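Side-chain contacts in TbpB (Actinobacillus pleuropneumoniae, PDB 3HOL), which probably binds host transferrin as the lipoprotein component of the bacterial transferrin receptor, serving iron acquisition: residues V60-K63 and A64-S67; N142-N145 and D146-T150; R364-T367 and D368-P371. All blocks are in the same frame, centred on the assembly; numbering follows the deposited sequence.

Contact 1 of 3, residues V60-K63 and A64-S67; sequences VPYK and ANSS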
loop_
_atom_site.group_PDB
_atom_site.type_symbol
_atom_site.label_atom_id
_atom_site.label_comp_id
_atom_site.label_asym_id
_atom_site.label_seq_id
_atom_site.Cartn_x
_atom_site.Cartn_y
_atom_site.Cartn_z
ATOM N N VAL A 60 11.796 16.389 1.619
ATOM C CA VAL A 60 12.564 15.802 0.548
ATOM C C VAL A 60 13.686 14.938 1.159
ATOM O O VAL A 60 14.290 15.350 2.156
ATOM C CB VAL A 60 13.100 16.914 -0.351
ATOM C CG1 VAL A 60 13.787 16.372 -1.537
ATOM C CG2 VAL A 60 11.911 17.765 -0.857
ATOM N N PRO A 61 13.953 13.732 0.590
ATOM C CA PRO A 61 15.041 12.933 1.137
ATOM C C PRO A 61 16.367 13.720 1.208
ATOM O O PRO A 61 16.697 14.450 0.281
ATOM C CB PRO A 61 15.177 11.784 0.135
ATOM C CG PRO A 61 13.888 11.668 -0.545
ATOM C CD PRO A 61 13.228 13.028 -0.495
ATOM N N TYR A 62 17.113 13.579 2.301
ATOM C CA TYR A 62 18.453 14.185 2.431
ATOM C C TYR A 62 18.497 15.707 2.382
ATOM O O TYR A 62 19.545 16.317 2.130
ATOM C CB TYR A 62 19.421 13.558 1.398
ATOM C CG TYR A 62 19.638 12.094 1.730
ATOM C CD1 TYR A 62 20.407 11.733 2.835
ATOM C CD2 TYR A 62 19.031 11.083 0.979
ATOM C CE1 TYR A 62 20.597 10.388 3.179
ATOM C CE2 TYR A 62 19.206 9.727 1.300
ATOM C CZ TYR A 62 19.998 9.397 2.414
ATOM O OH TYR A 62 20.193 8.082 2.766
ATOM N N LYS A 63 17.352 16.332 2.642
ATOM C CA LYS A 63 17.285 17.786 2.720
ATOM C C LYS A 63 18.415 18.396 3.591
ATOM O O LYS A 63 19.017 19.396 3.194
ATOM C CB LYS A 63 15.923 18.243 3.280
ATOM C CG LYS A 63 15.937 19.685 3.804
ATOM C CD LYS A 63 15.961 20.689 2.681
ATOM C CE LYS A 63 15.830 22.149 3.212
ATOM N NZ LYS A 63 15.733 23.013 2.006
ATOM N N ALA A 64 18.669 17.814 4.768
ATOM C CA ALA A 64 19.679 18.348 5.691
ATOM C C ALA A 64 21.078 18.345 5.050
ATOM O O ALA A 64 21.812 19.331 5.179
ATOM C CB ALA A 64 19.694 17.566 7.026
ATOM N N ASN A 65 21.407 17.254 4.355
ATOM C CA ASN A 65 22.666 17.109 3.633
ATOM C C ASN A 65 22.870 18.267 2.669
ATOM O O ASN A 65 23.990 18.763 2.501
ATOM C CB ASN A 65 22.656 15.829 2.790
ATOM C CG ASN A 65 23.104 14.603 3.551
ATOM O OD1 ASN A 65 22.902 14.491 4.761
ATOM N ND2 ASN A 65 23.696 13.653 2.836
ATOM N N SER A 66 21.776 18.682 2.026
ATOM C CA SER A 66 21.838 19.673 0.957
ATOM C C SER A 66 22.234 21.089 1.390
ATOM O O SER A 66 22.681 21.895 0.567
ATOM C CB SER A 66 20.531 19.674 0.152
ATOM O OG SER A 66 19.507 20.403 0.812
ATOM N N SER A 67 22.084 21.386 2.680
ATOM C CA SER A 67 22.561 22.657 3.241
ATOM C C SER A 67 24.060 22.885 3.058
ATOM O O SER A 67 24.499 24.020 3.101
ATOM C CB SER A 67 22.230 22.749 4.733
ATOM O OG SER A 67 23.064 21.860 5.480
HETATM O O HOH W 1 18.765 22.782 1.152
#
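Tyr62 and Lys63 meet Asn65 and Ser66 in a local contact at the start of a single short helical turn, residues 63-66, on the link between strands 50-52 and 72-74. These are the two outermost strands of a five-stranded antiparallel sheet. A type II beta turn from Val60 to Lys63 leads in, with Tyr62 at positive phi (63°), and brings the tyrosine carbonyl to the mouth of the helix. Ser66 N bonds to Tyr62 O over 3.3 Å and more weakly to Lys63 O. The serine side chain makes the shorter link to the latter: OG, between the backbone N and the carbonyl carbon at chi1 80°, curls back to give its hydrogen to Lys63 O at 2.6 Å, tilted a little from the carbonyl plane. A water donates to the same OG and accepts from Lys63 NZ at 3.2 Å, so the lysine chain, bent at chi2, reaches round to the serine through a single water. On the other flank Tyr62 and Asn65 lie side by side and point the same way, ND2 of Asn65 coming to 3.8 Å from CD1 of Tyr62, with ring and amide planes 53° apart. The tyrosine hydroxyl bonds to Glu50 on strand 50-52, the asparagine ND2 to Glu99 just ahead of strand 101-107, while the tyrosine ring stacks with Tyr102. Chemically, the buried Ser66 hydroxyl has its needs met as donor by the backbone and as acceptor by water, and the side-by-side Tyr62 and Asn65 each send a polar end to an acidic residue outside the turn.

Contact 2 of 3, residues N142-N145 and D146-T150; sequences NYLN and DDYYT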
loop_
_atom_site.group_PDB
_atom_site.type_symbol
_atom_site.label_atom_id
_atom_site.label_comp_id
_atom_site.label_asym_id
_atom_site.label_seq_id
_atom_site.Cartn_x
_atom_site.Cartn_y
_atom_site.Cartn_z
ATOM N N ASN A 142 32.225 15.263 -23.554
ATOM C CA ASN A 142 33.008 16.156 -22.745
ATOM C C ASN A 142 32.358 17.548 -22.600
ATOM O O ASN A 142 32.249 18.096 -21.482
ATOM C CB ASN A 142 34.395 16.262 -23.385
ATOM C CG ASN A 142 35.342 15.210 -22.887
ATOM O OD1 ASN A 142 35.143 14.603 -21.846
ATOM N ND2 ASN A 142 36.408 14.999 -23.631
ATOM N N TYR A 143 31.925 18.113 -23.722
ATOM C CA TYR A 143 31.481 19.500 -23.758
ATOM C C TYR A 143 30.137 19.696 -24.447
ATOM O O TYR A 143 30.037 19.566 -25.659
ATOM C CB TYR A 143 32.564 20.384 -24.412
ATOM C CG TYR A 143 33.972 20.127 -23.881
ATOM C CD1 TYR A 143 34.276 20.348 -22.541
ATOM C CD2 TYR A 143 35.003 19.667 -24.730
ATOM C CE1 TYR A 143 35.588 20.148 -22.048
ATOM C CE2 TYR A 143 36.317 19.421 -24.233
ATOM C CZ TYR A 143 36.598 19.688 -22.890
ATOM O OH TYR A 143 37.856 19.452 -22.348
ATOM N N LEU A 144 29.095 20.019 -23.670
ATOM C CA LEU A 144 27.753 20.326 -24.231
ATOM C C LEU A 144 27.127 21.491 -23.457
ATOM O O LEU A 144 26.125 21.352 -22.726
ATOM C CB LEU A 144 26.835 19.096 -24.221
ATOM C CG LEU A 144 27.154 17.905 -25.121
ATOM C CD1 LEU A 144 26.390 16.639 -24.665
ATOM C CD2 LEU A 144 26.873 18.229 -26.621
ATOM N N ASN A 145 27.753 22.648 -23.603
ATOM C CA ASN A 145 27.425 23.813 -22.791
ATOM C C ASN A 145 26.018 24.360 -23.076
ATOM O O ASN A 145 25.481 25.085 -22.254
ATOM C CB ASN A 145 28.477 24.924 -22.979
ATOM C CG ASN A 145 29.844 24.595 -22.345
ATOM O OD1 ASN A 145 29.963 23.862 -21.340
ATOM N ND2 ASN A 145 30.883 25.187 -22.916
ATOM N N ASP A 146 25.428 24.040 -24.229
ATOM C CA ASP A 146 24.053 24.517 -24.482
ATOM C C ASP A 146 23.016 23.564 -23.874
ATOM O O ASP A 146 21.835 23.931 -23.742
ATOM C CB ASP A 146 23.772 24.687 -25.966
ATOM C CG ASP A 146 24.780 25.624 -26.658
ATOM O OD1 ASP A 146 25.310 26.504 -25.982
ATOM O OD2 ASP A 146 25.003 25.469 -27.871
ATOM N N ASP A 147 23.470 22.361 -23.505
ATOM C CA ASP A 147 22.575 21.283 -23.001
ATOM C C ASP A 147 22.564 21.175 -21.487
ATOM O O ASP A 147 21.483 20.957 -20.906
ATOM C CB ASP A 147 22.949 19.914 -23.579
ATOM C CG ASP A 147 22.675 19.813 -25.046
ATOM O OD1 ASP A 147 21.494 19.661 -25.407
ATOM O OD2 ASP A 147 23.643 19.899 -25.845
ATOM N N TYR A 148 23.744 21.301 -20.860
ATOM C CA TYR A 148 23.906 21.050 -19.403
ATOM C C TYR A 148 24.747 22.113 -18.684
ATOM O O TYR A 148 25.577 22.799 -19.325
ATOM C CB TYR A 148 24.534 19.676 -19.152
ATOM C CG TYR A 148 23.829 18.551 -19.878
ATOM C CD1 TYR A 148 22.597 18.067 -19.415
ATOM C CD2 TYR A 148 24.389 17.963 -21.021
ATOM C CE1 TYR A 148 21.929 17.030 -20.067
ATOM C CE2 TYR A 148 23.702 16.906 -21.711
ATOM C CZ TYR A 148 22.489 16.452 -21.201
ATOM O OH TYR A 148 21.802 15.442 -21.831
ATOM N N TYR A 149 24.529 22.236 -17.380
ATOM C CA TYR A 149 25.275 23.189 -16.553
ATOM C C TYR A 149 26.589 22.597 -16.028
ATOM O O TYR A 149 27.142 23.077 -15.023
ATOM C CB TYR A 149 24.428 23.670 -15.364
ATOM C CG TYR A 149 23.136 24.368 -15.698
ATOM C CD1 TYR A 149 23.117 25.690 -16.141
ATOM C CD2 TYR A 149 21.912 23.715 -15.503
ATOM C CE1 TYR A 149 21.909 26.328 -16.436
ATOM C CE2 TYR A 149 20.719 24.326 -15.789
ATOM C CZ TYR A 149 20.718 25.635 -16.244
ATOM O OH TYR A 149 19.503 26.199 -16.492
ATOM N N THR A 150 27.091 21.548 -16.669
ATOM C CA THR A 150 28.339 20.909 -16.219
ATOM C C THR A 150 29.086 20.366 -17.443
ATOM O O THR A 150 28.537 20.373 -18.529
ATOM C CB THR A 150 28.046 19.784 -15.139
ATOM O OG1 THR A 150 29.265 19.380 -14.482
ATOM C CG2 THR A 150 27.318 18.591 -15.760
HETATM O O HOH W 2 29.435 21.081 -21.003
HETATM O O HOH W 3 27.800 24.154 -19.067
#
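Leu144 O takes two backbone hydrogen bonds, from Asp147 N at 2.9 Å and Tyr148 N at 3.0 Å, and so folds 144-148 into a compact turn although no regular helix forms. The two donors come from different directions: Tyr148 N lies almost straight out from the carbonyl (C=O...N 174°), whereas Asp147 N sits above its plane. Over this turn the Leu144 side chain covers its partners with separate branches. CD1 lies at the edge of the Tyr148 ring, near the ring plane and 4.0 Å from CE2, the two side chains running alongside each other. CD2 and CB each approach Asp147 OD2 to 3.7 Å, so the carboxylate rests against apolar carbon on this side. CG of Asp147 stands beside its backbone N (chi1 -68°), which carries OD2 toward the leucine, and CB lies over one face of the Tyr148 ring, offset toward the rim. OD1 of Asp147 makes a salt bridge to Lys168, and the Tyr148 ring meets His169 with the planes nearly parallel. Asn145 works on the solvent side. Its OD1 accepts from two waters: one, at 2.9 Å, also donates to Thr150 O and accepts from Leu144 N, and the other also donates to Tyr148 O at 2.6 Å. This part of the long connection between strands 119-133 and 171-178 is held locally by one shared carbonyl and two waters, and tied outward to Lys165 through Asn145 O and the Asp147 backbone. The leucine, whose branches reach a ring edge and a carboxylate, lines OD2 and leaves OD1 to Lys168.

Contact 3 of 3, residues R364-T367 and D368-P371; sequences RTAT and DKMP
Met370 folds back over Thr365 and Thr367, and its side chain can be followed atom by atom. CB starts 3.6 Å from Thr367 O, and CG stays beside that oxygen, also nearing Thr367 CA. Bends at chi2 (-62°) and chi3 then bring SD against Thr365, five residues earlier in the chain, 3.7 Å from Thr365 CG2 and almost as near to its CB. The terminal CE points away from Thr365. The methyl of Thr365 can receive the sulfur because its OG1 is turned to the backbone N (chi1 -57°), where it bonds to Gly478 O; CG2 also comes to 4.0 Å from Lys369 CB. Beneath this packing runs a short 3-10 turn. Lys369 N bonds to Ala366 O at 2.8 Å and Met370 N to Thr367 O at 3.2 Å, both donors standing well above the carbonyl planes. A water bridges Thr367 O and Met370 O. Away from it, Asp368 OD1 touches Ala366 CB at 3.3 Å, while OD2 holds Lys369 NZ in a salt bridge of 3.3 Å. The buried side faces strand 470-477, where Thr365 and Met370 both pack on Phe476; Phe412 also touches Met370, and Thr367 leans on Val273 of strand 272-282, so the turn lies between handle and barrel as the chain passes from strand 356-363 to strand 375-387.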
loop_
_atom_site.group_PDB
_atom_site.type_symbol
_atom_site.label_atom_id
_atom_site.label_comp_id
_atom_site.label_asym_id
_atom_site.label_seq_id
_atom_site.Cartn_x
_atom_site.Cartn_y
_atom_site.Cartn_z
ATOM N N ARG A 364 -10.040 -7.225 -1.628
ATOM C CA ARG A 364 -11.436 -7.398 -2.091
ATOM C C ARG A 364 -11.545 -8.303 -3.275
ATOM O O ARG A 364 -10.727 -8.224 -4.197
ATOM C CB ARG A 364 -12.052 -6.066 -2.549
ATOM C CG ARG A 364 -12.383 -5.115 -1.455
ATOM C CD ARG A 364 -13.664 -5.529 -0.680
ATOM N NE ARG A 364 -13.919 -4.540 0.382
ATOM C CZ ARG A 364 -14.916 -3.653 0.393
ATOM N NH1 ARG A 364 -15.004 -2.806 1.419
ATOM N NH2 ARG A 364 -15.815 -3.601 -0.602
ATOM N N THR A 365 -12.621 -9.081 -3.317
ATOM C CA THR A 365 -12.975 -9.851 -4.529
ATOM C C THR A 365 -13.198 -8.918 -5.733
ATOM O O THR A 365 -13.912 -7.905 -5.616
ATOM C CB THR A 365 -14.267 -10.650 -4.280
ATOM O OG1 THR A 365 -14.067 -11.488 -3.134
ATOM C CG2 THR A 365 -14.681 -11.502 -5.529
ATOM N N ALA A 366 -12.631 -9.257 -6.895
ATOM C CA ALA A 366 -12.962 -8.514 -8.112
ATOM C C ALA A 366 -14.487 -8.595 -8.356
ATOM O O ALA A 366 -15.102 -9.682 -8.238
ATOM C CB ALA A 366 -12.139 -9.042 -9.340
ATOM N N THR A 367 -15.105 -7.454 -8.642
ATOM C CA THR A 367 -16.579 -7.401 -8.694
ATOM C C THR A 367 -17.106 -8.330 -9.793
ATOM O O THR A 367 -18.187 -8.911 -9.658
ATOM C CB THR A 367 -17.115 -5.967 -8.834
ATOM O OG1 THR A 367 -16.526 -5.126 -7.812
ATOM C CG2 THR A 367 -18.665 -5.944 -8.706
ATOM N N ASP A 368 -16.328 -8.535 -10.849
ATOM C CA ASP A 368 -16.789 -9.463 -11.902
ATOM C C ASP A 368 -16.811 -10.915 -11.444
ATOM O O ASP A 368 -17.451 -11.725 -12.109
ATOM C CB ASP A 368 -15.983 -9.359 -13.199
ATOM C CG ASP A 368 -14.539 -9.683 -13.002
ATOM O OD1 ASP A 368 -13.931 -9.125 -12.063
ATOM O OD2 ASP A 368 -13.994 -10.485 -13.779
ATOM N N LYS A 369 -16.096 -11.226 -10.352
ATOM C CA LYS A 369 -16.062 -12.558 -9.749
ATOM C C LYS A 369 -17.050 -12.772 -8.589
ATOM O O LYS A 369 -17.111 -13.869 -8.022
ATOM C CB LYS A 369 -14.644 -12.907 -9.277
ATOM C CG LYS A 369 -13.569 -12.875 -10.357
ATOM C CD LYS A 369 -13.900 -13.773 -11.588
ATOM C CE LYS A 369 -12.600 -14.179 -12.323
ATOM N NZ LYS A 369 -12.021 -12.975 -13.030
ATOM N N MET A 370 -17.814 -11.749 -8.216
ATOM C CA MET A 370 -18.795 -11.925 -7.133
ATOM C C MET A 370 -19.894 -12.864 -7.624
ATOM O O MET A 370 -20.370 -12.690 -8.739
ATOM C CB MET A 370 -19.446 -10.600 -6.722
ATOM C CG MET A 370 -18.540 -9.637 -5.928
ATOM S SD MET A 370 -18.016 -10.324 -4.360
ATOM C CE MET A 370 -19.596 -10.389 -3.489
ATOM N N PRO A 371 -20.286 -13.854 -6.808
ATOM C CA PRO A 371 -21.382 -14.724 -7.236
ATOM C C PRO A 371 -22.608 -13.892 -7.575
ATOM O O PRO A 371 -22.887 -12.918 -6.894
ATOM C CB PRO A 371 -21.643 -15.592 -5.987
ATOM C CG PRO A 371 -20.353 -15.603 -5.263
ATOM C CD PRO A 371 -19.789 -14.221 -5.466
HETATM O O HOH W 4 -20.227 -10.702 -10.520
#

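Overall arrangement
From the N terminus the three contacts follow in series; none nests in or crosses another. Contact 1 closes a turn on the link that carries the chain from one outer strand of the five-stranded sheet to the other. Contact 2 shapes part of the excursion between strands 119-133 and 171-178 of the first barrel, probably that of the N lobe. These two lie on the same side of the chain's centre, their centres about 26 Å apart. Contact 3 is on the opposite side, about 45 Å from contact 1 and 55 Å from contact 2 between centres, where the chain leaves the C-lobe handle and enters the second barrel.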